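Local coordinates for protein putative phophotriesterase (Proteus mirabilis, PDB 3RHG) that binds two zinc ions per subunit and, as a member of the phosphotriesterase family of metal-dependent amidohydrolases, probably hydrolyses ester bonds, at residues Leu250-Ile255 with Glu275-Leu280; Met271-Ala276 with Asn314-Leu319; Met243-Val248 with Arg283-Gln288. All blocks are in the same frame, centred on the assembly; numbering follows the deposited sequence. Where two conformers were deposited one is given.

Contact 1: Leu250-Ile255 with Glu275-Leu280. With BEZ (benzoic acid), chain D.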
ATOM      1  N   LEU A 250     -24.354   0.100  -1.135  1.00 15.71           N
ATOM      2  CA  LEU A 250     -23.038  -0.285  -1.620  1.00 17.20           C
ATOM      3  C   LEU A 250     -22.089  -0.314  -0.440  1.00 18.29           C
ATOM      4  O   LEU A 250     -21.973   0.663   0.291  1.00 18.07           O
ATOM      5  CB  LEU A 250     -22.507   0.673  -2.703  1.00 16.78           C
ATOM      6  CG  LEU A 250     -23.268   0.628  -4.035  1.00 16.28           C
ATOM      7  CD1 LEU A 250     -22.512   1.477  -5.084  1.00 20.06           C
ATOM      8  CD2 LEU A 250     -23.445  -0.795  -4.541  1.00 18.90           C
ATOM      9  N   GLU A 251     -21.394  -1.430  -0.267  1.00 16.89           N
ATOM     10  CA  GLU A 251     -20.461  -1.578   0.833  1.00 15.35           C
ATOM     11  C   GLU A 251     -19.031  -1.555   0.310  1.00 16.24           C
ATOM     12  O   GLU A 251     -18.648  -2.374  -0.553  1.00 16.87           O
ATOM     13  CB  GLU A 251     -20.729  -2.894   1.562  1.00 16.99           C
ATOM     14  CG  GLU A 251     -19.760  -3.213   2.681  1.00 15.54           C
ATOM     15  CD  GLU A 251     -20.189  -4.474   3.388  1.00 18.30           C
ATOM     16  OE1 GLU A 251     -19.743  -5.600   3.017  1.00 18.44           O
ATOM     17  OE2 GLU A 251     -21.029  -4.346   4.292  1.00 20.35           O
ATOM     18  N   PHE A 252     -18.258  -0.593   0.808  1.00 16.35           N
ATOM     19  CA  PHE A 252     -16.843  -0.463   0.528  1.00 16.81           C
ATOM     20  C   PHE A 252     -16.169  -1.086   1.714  1.00 17.52           C
ATOM     21  O   PHE A 252     -15.936  -0.426   2.734  1.00 18.46           O
ATOM     22  CB  PHE A 252     -16.452   1.014   0.345  1.00 16.94           C
ATOM     23  CG  PHE A 252     -17.005   1.627  -0.920  1.00 17.53           C
ATOM     24  CD1 PHE A 252     -16.193   1.799  -2.039  1.00 17.72           C
ATOM     25  CD2 PHE A 252     -18.342   2.014  -0.994  1.00 19.57           C
ATOM     26  CE1 PHE A 252     -16.710   2.354  -3.224  1.00 18.82           C
ATOM     27  CE2 PHE A 252     -18.877   2.576  -2.154  1.00 19.12           C
ATOM     28  CZ  PHE A 252     -18.058   2.761  -3.276  1.00 19.94           C
ATOM     29  N   ASP A 253     -15.904  -2.384   1.612  1.00 17.60           N
ATOM     30  CA  ASP A 253     -15.418  -3.136   2.754  1.00 18.02           C
ATOM     31  C   ASP A 253     -13.955  -3.575   2.591  1.00 18.20           C
ATOM     32  O   ASP A 253     -13.485  -4.440   3.339  1.00 19.64           O
ATOM     33  CB  ASP A 253     -16.321  -4.363   2.987  1.00 18.66           C
ATOM     34  CG  ASP A 253     -16.595  -5.126   1.715  1.00 16.23           C
ATOM     35  OD1 ASP A 253     -15.666  -5.212   0.901  1.00 19.70           O
ATOM     36  OD2 ASP A 253     -17.738  -5.590   1.501  1.00 17.29           O
ATOM     37  N   MET A 254     -13.220  -2.957   1.661  1.00 17.09           N
ATOM     38  CA  MET A 254     -11.813  -3.340   1.434  1.00 17.27           C
ATOM     39  C   MET A 254     -10.916  -2.166   1.775  1.00 17.68           C
ATOM     40  O   MET A 254      -9.812  -2.021   1.251  1.00 17.91           O
ATOM     41  CB  MET A 254     -11.605  -3.797  -0.007  1.00 19.64           C
ATOM     42  CG  MET A 254     -12.486  -4.981  -0.343  1.00 18.55           C
ATOM     43  SD  MET A 254     -12.670  -5.297  -2.120  1.00 21.60           S
ATOM     44  CE  MET A 254     -11.015  -5.785  -2.568  1.00 23.36           C
ATOM     45  N   ILE A 255     -11.399  -1.312   2.678  1.00 17.34           N
ATOM     46  CA  ILE A 255     -10.672  -0.079   2.945  1.00 18.81           C
ATOM     47  C   ILE A 255      -9.429  -0.384   3.745  1.00 19.29           C
ATOM     48  O   ILE A 255      -9.516  -0.923   4.853  1.00 19.83           O
ATOM     49  CB  ILE A 255     -11.590   0.949   3.661  1.00 18.59           C
ATOM     50  CG1 ILE A 255     -12.707   1.372   2.699  1.00 18.63           C
ATOM     51  CG2 ILE A 255     -10.785   2.198   4.135  1.00 21.24           C
ATOM     52  CD1 ILE A 255     -13.779   2.235   3.348  1.00 20.83           C
ATOM     53  N   GLU A 275     -11.861   9.001  -2.904  1.00 20.58           N
ATOM     54  CA  GLU A 275     -12.446   9.742  -4.017  1.00 21.22           C
ATOM     55  C   GLU A 275     -13.778   9.141  -4.499  1.00 22.13           C
ATOM     56  O   GLU A 275     -14.726   9.871  -4.799  1.00 23.43           O
ATOM     57  CB  GLU A 275     -11.459   9.835  -5.188  1.00 24.41           C
ATOM     58  CG  GLU A 275     -11.943  10.752  -6.312  1.00 29.61           C
ATOM     59  CD  GLU A 275     -12.246  12.188  -5.842  1.00 34.24           C
ATOM     60  OE1 GLU A 275     -11.525  12.730  -4.963  1.00 32.34           O
ATOM     61  OE2 GLU A 275     -13.214  12.784  -6.365  1.00 34.84           O
ATOM     62  N   ALA A 276     -13.858   7.815  -4.568  1.00 21.56           N
ATOM     63  CA  ALA A 276     -15.085   7.157  -5.002  1.00 21.22           C
ATOM     64  C   ALA A 276     -16.218   7.476  -4.007  1.00 20.31           C
ATOM     65  O   ALA A 276     -17.312   7.858  -4.408  1.00 20.26           O
ATOM     66  CB  ALA A 276     -14.884   5.642  -5.096  1.00 24.68           C
ATOM     67  N   VAL A 277     -15.951   7.290  -2.712  1.00 20.57           N
ATOM     68  CA  VAL A 277     -16.968   7.522  -1.684  1.00 19.03           C
ATOM     69  C   VAL A 277     -17.347   9.006  -1.617  1.00 21.66           C
ATOM     70  O   VAL A 277     -18.533   9.353  -1.551  1.00 21.57           O
ATOM     71  CB  VAL A 277     -16.510   6.980  -0.301  1.00 18.59           C
ATOM     72  CG1 VAL A 277     -17.410   7.490   0.837  1.00 21.24           C
ATOM     73  CG2 VAL A 277     -16.415   5.437  -0.344  1.00 20.75           C
ATOM     74  N   ALA A 278     -16.348   9.879  -1.671  1.00 19.39           N
ATOM     75  CA  ALA A 278     -16.615  11.334  -1.624  1.00 20.09           C
ATOM     76  C   ALA A 278     -17.504  11.709  -2.797  1.00 21.43           C
ATOM     77  O   ALA A 278     -18.461  12.470  -2.642  1.00 22.25           O
ATOM     78  CB  ALA A 278     -15.309  12.145  -1.671  1.00 23.28           C
ATOM     79  N   THR A 279     -17.189  11.181  -3.984  1.00 21.02           N
ATOM     80  CA  THR A 279     -17.987  11.514  -5.173  1.00 21.88           C
ATOM     81  C   THR A 279     -19.446  11.025  -5.070  1.00 21.04           C
ATOM     82  O   THR A 279     -20.391  11.749  -5.432  1.00 24.72           O
ATOM     83  CB  THR A 279     -17.288  11.052  -6.462  1.00 23.14           C
ATOM     84  OG1 THR A 279     -16.021  11.721  -6.554  1.00 27.55           O
ATOM     85  CG2 THR A 279     -18.124  11.389  -7.708  1.00 27.47           C
ATOM     86  N   LEU A 280     -19.642   9.809  -4.578  1.00 20.95           N
ATOM     87  CA  LEU A 280     -20.987   9.312  -4.371  1.00 21.13           C
ATOM     88  C   LEU A 280     -21.755  10.188  -3.382  1.00 21.00           C
ATOM     89  O   LEU A 280     -22.935  10.439  -3.574  1.00 21.39           O
ATOM     90  CB  LEU A 280     -20.952   7.861  -3.875  1.00 17.73           C
ATOM     91  CG  LEU A 280     -20.524   6.817  -4.923  1.00 19.64           C
ATOM     92  CD1 LEU A 280     -20.526   5.419  -4.280  1.00 22.72           C
ATOM     93  CD2 LEU A 280     -21.432   6.834  -6.159  1.00 23.61           C
TER
HETATM   94  C   BEZ D 369     -12.065 -11.737  -3.729  1.00 36.16           C
HETATM   95  O1  BEZ D 369     -13.192 -11.782  -4.267  1.00 38.65           O
HETATM   96  O2  BEZ D 369     -11.156 -12.504  -4.126  1.00 40.04           O
HETATM   97  C1  BEZ D 369     -11.787 -10.775  -2.618  1.00 28.24           C
HETATM   98  C2  BEZ D 369     -12.814 -10.010  -2.057  1.00 30.56           C
HETATM   99  C3  BEZ D 369     -12.533  -9.131  -1.012  1.00 29.17           C
HETATM  100  C4  BEZ D 369     -11.233  -8.998  -0.543  1.00 28.43           C
HETATM  101  C5  BEZ D 369     -10.213  -9.753  -1.115  1.00 27.32           C
HETATM  102  C6  BEZ D 369     -10.481 -10.646  -2.148  1.00 30.20           C
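F252 projects from strand 249-252 onto the inner side of helix 270-282, where A276, V277 and L280 receive it. Its CB starts toward the helix, and with CG anti to the carbonyl carbon (chi1 -69°) the ring lies between strand and helix. V277 CG2 covers the ring, F252 CG lying 3.9 Å from it and CD1 and CD2 almost as near. That methyl stands over the centre of one face, 3.9 Å from the ring centroid and 9° off the normal, a CH-pi contact. Farther out, F252 CE1 approaches the CB of A276 obliquely at 4.2 Å, while F252 CZ meets L280 CD1 at 3.8 Å, with CE2 almost as close to the same methyl.

This is the strand-to-helix packing of the (beta/alpha)8 barrel of the amidohydrolase superfamily: strand 249-252, helix 270-282 and strand 289-291 form one beta-alpha-beta unit, and the contact fills the layer between the barrel wall and its outer helix. I289 of the next strand and Q240 of helix 237-245 also touch the F252 side chain. L250, two residues earlier on the same side of the strand, adds a looser apolar touch, its CD1 4.5 Å from L280 CD1.

Beyond the strand the chain turns toward the pocket. There M254 bends at chi3 (67°) and places its CE over one face of the benzoic acid ring, 3.8 Å from C4.

Contact 2: Met271-Ala276 with Asn314-Leu319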
ATOM      1  N   MET A 271      -6.741   6.065  -1.094  1.00 22.22           N
ATOM      2  CA  MET A 271      -7.088   7.340  -1.728  1.00 19.19           C
ATOM      3  C   MET A 271      -8.061   7.161  -2.893  1.00 22.04           C
ATOM      4  O   MET A 271      -8.910   8.021  -3.113  1.00 23.27           O
ATOM      5  CB  MET A 271      -5.841   8.116  -2.183  1.00 24.56           C
ATOM      6  CG  MET A 271      -4.981   8.642  -1.041  1.00 27.96           C
ATOM      7  SD  MET A 271      -5.883   9.559   0.228  1.00 32.34           S
ATOM      8  CE  MET A 271      -6.390  11.010  -0.672  1.00 42.33           C
ATOM      9  N   ASP A 272      -7.948   6.058  -3.639  1.00 21.54           N
ATOM     10  CA  ASP A 272      -8.924   5.761  -4.709  1.00 23.07           C
ATOM     11  C   ASP A 272     -10.318   5.714  -4.094  1.00 20.78           C
ATOM     12  O   ASP A 272     -11.292   6.213  -4.656  1.00 20.81           O
ATOM     13  CB  ASP A 272      -8.691   4.372  -5.353  1.00 26.11           C
ATOM     14  CG  ASP A 272      -7.486   4.307  -6.282  1.00 31.84           C
ATOM     15  OD1 ASP A 272      -7.086   5.343  -6.871  1.00 32.15           O
ATOM     16  OD2 ASP A 272      -6.957   3.156  -6.448  1.00 32.42           O
ATOM     17  N   THR A 273     -10.428   5.030  -2.966  1.00 20.40           N
ATOM     18  CA  THR A 273     -11.750   4.804  -2.355  1.00 18.67           C
ATOM     19  C   THR A 273     -12.260   6.075  -1.664  1.00 18.28           C
ATOM     20  O   THR A 273     -13.459   6.339  -1.656  1.00 20.88           O
ATOM     21  CB  THR A 273     -11.691   3.604  -1.433  1.00 19.30           C
ATOM     22  OG1 THR A 273     -11.432   2.459  -2.261  1.00 20.78           O
ATOM     23  CG2 THR A 273     -13.020   3.382  -0.705  1.00 20.36           C
ATOM     24  N   VAL A 274     -11.344   6.877  -1.114  1.00 20.19           N
ATOM     25  CA  VAL A 274     -11.724   8.200  -0.600  1.00 21.57           C
ATOM     26  C   VAL A 274     -12.438   8.986  -1.706  1.00 21.49           C
ATOM     27  O   VAL A 274     -13.510   9.535  -1.490  1.00 21.76           O
ATOM     28  CB  VAL A 274     -10.498   8.990  -0.093  1.00 20.90           C
ATOM     29  CG1 VAL A 274     -10.860  10.443   0.219  1.00 23.03           C
ATOM     30  CG2 VAL A 274      -9.906   8.306   1.152  1.00 23.94           C
ATOM     31  N   GLU A 275     -11.861   9.001  -2.904  1.00 20.58           N
ATOM     32  CA  GLU A 275     -12.446   9.742  -4.017  1.00 21.22           C
ATOM     33  C   GLU A 275     -13.778   9.141  -4.499  1.00 22.13           C
ATOM     34  O   GLU A 275     -14.726   9.871  -4.799  1.00 23.43           O
ATOM     35  CB  GLU A 275     -11.459   9.835  -5.188  1.00 24.41           C
ATOM     36  CG  GLU A 275     -11.943  10.752  -6.312  1.00 29.61           C
ATOM     37  CD  GLU A 275     -12.246  12.188  -5.842  1.00 34.24           C
ATOM     38  OE1 GLU A 275     -11.525  12.730  -4.963  1.00 32.34           O
ATOM     39  OE2 GLU A 275     -13.214  12.784  -6.365  1.00 34.84           O
ATOM     40  N   ALA A 276     -13.858   7.815  -4.568  1.00 21.56           N
ATOM     41  CA  ALA A 276     -15.085   7.157  -5.002  1.00 21.22           C
ATOM     42  C   ALA A 276     -16.218   7.476  -4.007  1.00 20.31           C
ATOM     43  O   ALA A 276     -17.312   7.858  -4.408  1.00 20.26           O
ATOM     44  CB  ALA A 276     -14.884   5.642  -5.096  1.00 24.68           C
ATOM     45  N   ASN A 314     -10.742   5.825  12.124  1.00 27.19           N
ATOM     46  CA  ASN A 314      -9.704   6.752  12.450  1.00 26.17           C
ATOM     47  C   ASN A 314      -9.060   7.457  11.260  1.00 25.76           C
ATOM     48  O   ASN A 314      -8.946   8.630  11.280  1.00 32.16           O
ATOM     49  CB  ASN A 314      -8.648   6.029  13.270  1.00 24.38           C
ATOM     50  CG  ASN A 314      -8.054   6.880  14.338  1.00 26.76           C
ATOM     51  OD1 ASN A 314      -8.530   7.950  14.634  1.00 31.38           O
ATOM     52  ND2 ASN A 314      -6.998   6.407  14.910  1.00 27.16           N
ATOM     53  N   VAL A 315      -8.660   6.731  10.234  1.00 23.82           N
ATOM     54  CA  VAL A 315      -7.999   7.327   9.089  1.00 24.12           C
ATOM     55  C   VAL A 315      -8.905   7.634   7.913  1.00 22.42           C
ATOM     56  O   VAL A 315      -8.909   8.722   7.408  1.00 24.96           O
ATOM     57  CB  VAL A 315      -6.873   6.434   8.598  1.00 26.90           C
ATOM     58  CG1 VAL A 315      -6.259   6.977   7.342  1.00 23.78           C
ATOM     59  CG2 VAL A 315      -5.853   6.289   9.691  1.00 30.06           C
ATOM     60  N   PHE A 316      -9.712   6.675   7.513  1.00 19.92           N
ATOM     61  CA  PHE A 316     -10.579   6.919   6.351  1.00 18.75           C
ATOM     62  C   PHE A 316     -11.525   8.125   6.573  1.00 20.67           C
ATOM     63  O   PHE A 316     -11.677   8.967   5.676  1.00 22.11           O
ATOM     64  CB  PHE A 316     -11.376   5.668   5.977  1.00 20.93           C
ATOM     65  CG  PHE A 316     -12.088   5.790   4.664  1.00 18.41           C
ATOM     66  CD1 PHE A 316     -11.388   5.619   3.474  1.00 21.28           C
ATOM     67  CD2 PHE A 316     -13.460   6.063   4.616  1.00 20.77           C
ATOM     68  CE1 PHE A 316     -12.027   5.732   2.233  1.00 20.56           C
ATOM     69  CE2 PHE A 316     -14.129   6.177   3.376  1.00 18.40           C
ATOM     70  CZ  PHE A 316     -13.396   5.989   2.171  1.00 20.12           C
ATOM     71  N   LEU A 317     -12.152   8.212   7.749  1.00 22.16           N
ATOM     72  CA  LEU A 317     -13.054   9.341   8.021  1.00 21.86           C
ATOM     73  C   LEU A 317     -12.301  10.675   8.029  1.00 22.76           C
ATOM     74  O   LEU A 317     -12.864  11.701   7.619  1.00 25.05           O
ATOM     75  CB  LEU A 317     -13.840   9.139   9.331  1.00 22.83           C
ATOM     76  CG  LEU A 317     -14.778   7.915   9.333  1.00 19.04           C
ATOM     77  CD1 LEU A 317     -15.663   7.905  10.592  1.00 23.10           C
ATOM     78  CD2 LEU A 317     -15.644   7.872   8.091  1.00 25.06           C
ATOM     79  N   SER A 318     -11.042  10.675   8.489  1.00 23.43           N
ATOM     80  CA  SER A 318     -10.195  11.891   8.455  1.00 25.02           C
ATOM     81  C   SER A 318      -9.872  12.288   7.026  1.00 23.78           C
ATOM     82  O   SER A 318      -9.866  13.479   6.676  1.00 26.20           O
ATOM     83  CB  SER A 318      -8.873  11.678   9.206  1.00 27.66           C
ATOM     84  OG  SER A 318      -9.097  11.656  10.591  1.00 33.07           O
ATOM     85  N   LEU A 319      -9.572  11.288   6.199  1.00 21.32           N
ATOM     86  CA  LEU A 319      -9.315  11.547   4.802  1.00 21.70           C
ATOM     87  C   LEU A 319     -10.536  12.142   4.096  1.00 20.72           C
ATOM     88  O   LEU A 319     -10.387  13.036   3.258  1.00 24.51           O
ATOM     89  CB  LEU A 319      -8.831  10.272   4.099  1.00 20.49           C
ATOM     90  CG  LEU A 319      -7.443   9.773   4.539  1.00 22.41           C
ATOM     91  CD1 LEU A 319      -7.058   8.463   3.786  1.00 24.00           C
ATOM     92  CD2 LEU A 319      -6.379  10.864   4.367  1.00 26.56           C
TER
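V274 and F316 make the tight part of this helix-helix contact: V274 CG2 comes within 3.5 Å of F316 CE1, meeting the ring obliquely, and the same methyl lies 3.7 Å from L319 CB. One branch of a valine is thus lodged between two side chains of the neighbouring helix. F316 reaches it because its CG is anti to the backbone N (chi1 -170°), which carries the ring across to helix 270-282. The outer end of the ring meets T273: the carbonyl O lies near the ring plane, 3.8 Å from F316 CZ, and T273 CG2 is 3.9 Å from F316 CE1.

On the exposed side the packing thins to M271, whose chain, bent at chi2 and chi3, folds back to set SD 3.9 Å from L319 CD1. The segments cross at -51°, with their axes 10.3 Å apart, joining two outer helices of the barrel. Helix 311-322 also faces the second subunit, where Y39 of that other chain packs on L319.

No hydrogen bond spans the two segments; cohesion rests on burial and dispersion, apart from the T273 carbonyl O, which faces the C-H rim of the F316 ring, probably a mildly favourable electrostatic contact.

Contact 3: Met243-Val248 with Arg283-Gln288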
ATOM      1  N   MET A 243     -26.648   0.864  -9.463  1.00 19.36           N
ATOM      2  CA  MET A 243     -26.982  -0.042  -8.360  1.00 19.05           C
ATOM      3  C   MET A 243     -27.690   0.725  -7.255  1.00 18.48           C
ATOM      4  O   MET A 243     -28.697   0.277  -6.711  1.00 19.49           O
ATOM      5  CB  MET A 243     -25.723  -0.711  -7.800  1.00 18.12           C
ATOM      6  CG  MET A 243     -24.983  -1.612  -8.789  1.00 19.36           C
ATOM      7  SD  MET A 243     -26.004  -2.908  -9.541  1.00 24.21           S
ATOM      8  CE  MET A 243     -26.337  -2.236 -11.177  1.00 23.95           C
ATOM      9  N   LEU A 244     -27.142   1.881  -6.908  1.00 18.56           N
ATOM     10  CA  LEU A 244     -27.746   2.685  -5.844  1.00 18.75           C
ATOM     11  C   LEU A 244     -29.168   3.083  -6.219  1.00 19.88           C
ATOM     12  O   LEU A 244     -30.062   3.155  -5.358  1.00 19.21           O
ATOM     13  CB  LEU A 244     -26.891   3.912  -5.560  1.00 17.72           C
ATOM     14  CG  LEU A 244     -25.512   3.630  -4.920  1.00 17.48           C
ATOM     15  CD1 LEU A 244     -24.509   4.774  -5.180  1.00 21.50           C
ATOM     16  CD2 LEU A 244     -25.654   3.377  -3.426  1.00 19.42           C
ATOM     17  N   ASP A 245     -29.391   3.342  -7.506  1.00 19.20           N
ATOM     18  CA  ASP A 245     -30.722   3.767  -7.938  1.00 21.26           C
ATOM     19  C   ASP A 245     -31.750   2.644  -7.784  1.00 21.26           C
ATOM     20  O   ASP A 245     -32.954   2.905  -7.722  1.00 24.41           O
ATOM     21  CB  ASP A 245     -30.700   4.290  -9.373  1.00 21.77           C
ATOM     22  CG  ASP A 245     -30.092   5.661  -9.485  1.00 24.58           C
ATOM     23  OD1 ASP A 245     -29.933   6.328  -8.437  1.00 25.70           O
ATOM     24  OD2 ASP A 245     -29.785   6.077 -10.628  1.00 27.72           O
ATOM     25  N   ARG A 246     -31.275   1.398  -7.701  1.00 20.01           N
ATOM     26  CA  ARG A 246     -32.158   0.271  -7.446  1.00 20.12           C
ATOM     27  C   ARG A 246     -32.472   0.106  -5.957  1.00 19.98           C
ATOM     28  O   ARG A 246     -33.277  -0.750  -5.568  1.00 20.39           O
ATOM     29  CB  ARG A 246     -31.614  -1.033  -8.077  1.00 19.32           C
ATOM     30  CG  ARG A 246     -31.477  -0.913  -9.597  1.00 21.02           C
ATOM     31  CD  ARG A 246     -31.076  -2.222 -10.268  1.00 19.78           C
ATOM     32  NE  ARG A 246     -32.153  -3.188 -10.177  1.00 20.78           N
ATOM     33  CZ  ARG A 246     -32.136  -4.375 -10.778  1.00 20.12           C
ATOM     34  NH1 ARG A 246     -31.078  -4.724 -11.513  1.00 22.11           N
ATOM     35  NH2 ARG A 246     -33.173  -5.203 -10.641  1.00 24.35           N
ATOM     36  N   GLY A 247     -31.843   0.932  -5.123  1.00 18.65           N
ATOM     37  CA  GLY A 247     -32.268   1.033  -3.727  1.00 19.40           C
ATOM     38  C   GLY A 247     -31.389   0.330  -2.705  1.00 18.25           C
ATOM     39  O   GLY A 247     -31.636   0.431  -1.503  1.00 18.91           O
ATOM     40  N   VAL A 248     -30.358  -0.381  -3.171  1.00 19.65           N
ATOM     41  CA  VAL A 248     -29.534  -1.188  -2.286  1.00 17.76           C
ATOM     42  C   VAL A 248     -28.382  -0.385  -1.696  1.00 17.79           C
ATOM     43  O   VAL A 248     -28.103   0.741  -2.136  1.00 18.83           O
ATOM     44  CB  VAL A 248     -28.963  -2.434  -3.020  1.00 17.14           C
ATOM     45  CG1 VAL A 248     -30.122  -3.274  -3.572  1.00 18.81           C
ATOM     46  CG2 VAL A 248     -27.923  -2.026  -4.095  1.00 19.51           C
ATOM     47  N   ARG A 283     -22.900  13.214  -5.029  1.00 24.25           N
ATOM     48  CA  ARG A 283     -23.998  12.868  -5.925  1.00 21.72           C
ATOM     49  C   ARG A 283     -25.285  12.568  -5.150  1.00 24.10           C
ATOM     50  O   ARG A 283     -26.325  12.306  -5.756  1.00 26.88           O
ATOM     51  CB  ARG A 283     -23.647  11.662  -6.814  1.00 22.08           C
ATOM     52  CG  ARG A 283     -22.633  11.954  -7.950  1.00 31.70           C
ATOM     53  CD  ARG A 283     -23.309  12.531  -9.193  1.00 39.25           C
ATOM     54  NE  ARG A 283     -23.962  11.489  -9.989  1.00 46.58           N
ATOM     55  CZ  ARG A 283     -23.382  10.839 -10.996  1.00 45.74           C
ATOM     56  NH1 ARG A 283     -22.131  11.124 -11.338  1.00 47.11           N
ATOM     57  NH2 ARG A 283     -24.049   9.899 -11.661  1.00 47.90           N
ATOM     58  N   GLY A 284     -25.215  12.607  -3.818  1.00 23.09           N
ATOM     59  CA  GLY A 284     -26.430  12.525  -3.005  1.00 23.77           C
ATOM     60  C   GLY A 284     -26.721  11.152  -2.423  1.00 24.29           C
ATOM     61  O   GLY A 284     -27.806  10.936  -1.877  1.00 25.39           O
ATOM     62  N   TYR A 285     -25.744  10.237  -2.505  1.00 22.13           N
ATOM     63  CA  TYR A 285     -25.978   8.849  -2.098  1.00 20.43           C
ATOM     64  C   TYR A 285     -25.367   8.470  -0.753  1.00 21.74           C
ATOM     65  O   TYR A 285     -25.216   7.273  -0.441  1.00 23.40           O
ATOM     66  CB  TYR A 285     -25.432   7.892  -3.147  1.00 19.69           C
ATOM     67  CG  TYR A 285     -26.111   7.948  -4.481  1.00 20.76           C
ATOM     68  CD1 TYR A 285     -27.340   7.301  -4.704  1.00 23.00           C
ATOM     69  CD2 TYR A 285     -25.507   8.610  -5.543  1.00 22.37           C
ATOM     70  CE1 TYR A 285     -27.954   7.326  -5.965  1.00 24.50           C
ATOM     71  CE2 TYR A 285     -26.113   8.654  -6.803  1.00 24.04           C
ATOM     72  CZ  TYR A 285     -27.323   8.011  -7.010  1.00 22.86           C
ATOM     73  OH  TYR A 285     -27.896   8.069  -8.257  1.00 26.96           O
ATOM     74  N   GLY A 286     -25.039   9.471   0.059  1.00 22.75           N
ATOM     75  CA  GLY A 286     -24.343   9.221   1.313  1.00 22.28           C
ATOM     76  C   GLY A 286     -25.103   8.297   2.255  1.00 21.49           C
ATOM     77  O   GLY A 286     -24.494   7.576   3.028  1.00 25.96           O
ATOM     78  N   ASN A 287     -26.432   8.321   2.208  1.00 21.37           N
ATOM     79  CA  ASN A 287     -27.242   7.503   3.106  0.50 22.44           C
ATOM     80  C   ASN A 287     -27.389   6.053   2.638  1.00 21.73           C
ATOM     81  O   ASN A 287     -28.177   5.288   3.220  1.00 23.39           O
ATOM     82  CB  ASN A 287     -28.628   8.120   3.280  0.50 25.06           C
ATOM     83  CG  ASN A 287     -28.580   9.524   3.844  0.50 24.93           C
ATOM     84  OD1 ASN A 287     -27.872   9.795   4.807  0.50 28.90           O
ATOM     85  ND2 ASN A 287     -29.360  10.423   3.256  0.50 36.94           N
ATOM     86  N   GLN A 288     -26.642   5.679   1.590  1.00 20.71           N
ATOM     87  CA  GLN A 288     -26.722   4.327   1.038  1.00 19.02           C
ATOM     88  C   GLN A 288     -25.365   3.653   1.018  1.00 18.91           C
ATOM     89  O   GLN A 288     -25.192   2.648   0.339  1.00 19.62           O
ATOM     90  CB  GLN A 288     -27.301   4.312  -0.391  1.00 20.14           C
ATOM     91  CG  GLN A 288     -28.790   4.386  -0.443  1.00 21.28           C
ATOM     92  CD  GLN A 288     -29.316   4.454  -1.852  1.00 17.18           C
ATOM     93  OE1 GLN A 288     -29.649   5.552  -2.345  1.00 24.23           O
ATOM     94  NE2 GLN A 288     -29.352   3.286  -2.548  1.00 19.14           N
TER
HETATM   95  O   HOH W   1     -31.664   5.901  -4.128  1.00 43.09           O
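Q288 and Y285, from the loop after helix 270-282, grip the C-terminal end of helix 237-245 and the turn beyond it. Three hydrogen bonds cross the contact. Two come from one amide nitrogen: Q288 NE2 donates to L244 O at 2.9 Å, nearly straight at 174° and on a lone pair in the carbonyl plane, and to V248 O at 2.9 Å, more bent at 151° and tilted from that carbonyl's plane. Both acceptors lie close to the plane of the Q288 amide, as suits its two N-H groups. L244 O also accepts from G247 N where the helix ends. The third bond runs from Y285 OH to D245 OD1, 2.7 Å long, on the syn side of the carboxylate but 27° out of its plane.

Water plays a smaller part: one molecule donates to Q288 OE1 at 2.7 Å and only weakly to L244 O.

Apolar contacts centre on L244. Its CD1 sits over one face of the Y285 ring, 3.9 Å from the centroid, a CH-pi contact displaced toward the rim, while L244 CB is 3.5 Å from Y285 CD1. The other branch turns to the glutamine, with L244 CD2 3.6 Å from Q288 CB.

The contact joins the helix-to-strand connections leading into strands 249-252 and 289-291, at the N-terminal end of the barrel strands, opposite the active site. A Schellman motif at G284 closes helix 270-282 ahead of Y285. Both N-H groups of Q288 NE2 meet backbone carbonyls and OE1 receives a water proton, which should fix the amide's rotation and tell nitrogen from oxygen.

In the fold
Helix 270-282 unites contacts 1 and 2, whose centres are about 8 Å apart and which share E275 and A276. They meet directly where I255 CG2 touches F316 CD1 at 3.5 Å and F252 CD1 touches T273 CG2 at 3.8 Å. Both segments of contact 1 fall, in sequence, between the two segments of contact 3, about 12 Å away between centres; L244 CD2 packs on L250 CG at 3.7 Å. Contacts 2 and 3 do not touch, their nearest atoms being about 8 Å apart. Contact 1 reaches the benzoic acid through M254, while the F252 side chain stays about 12 Å from a zinc ion; contact 3 lies away from the active site.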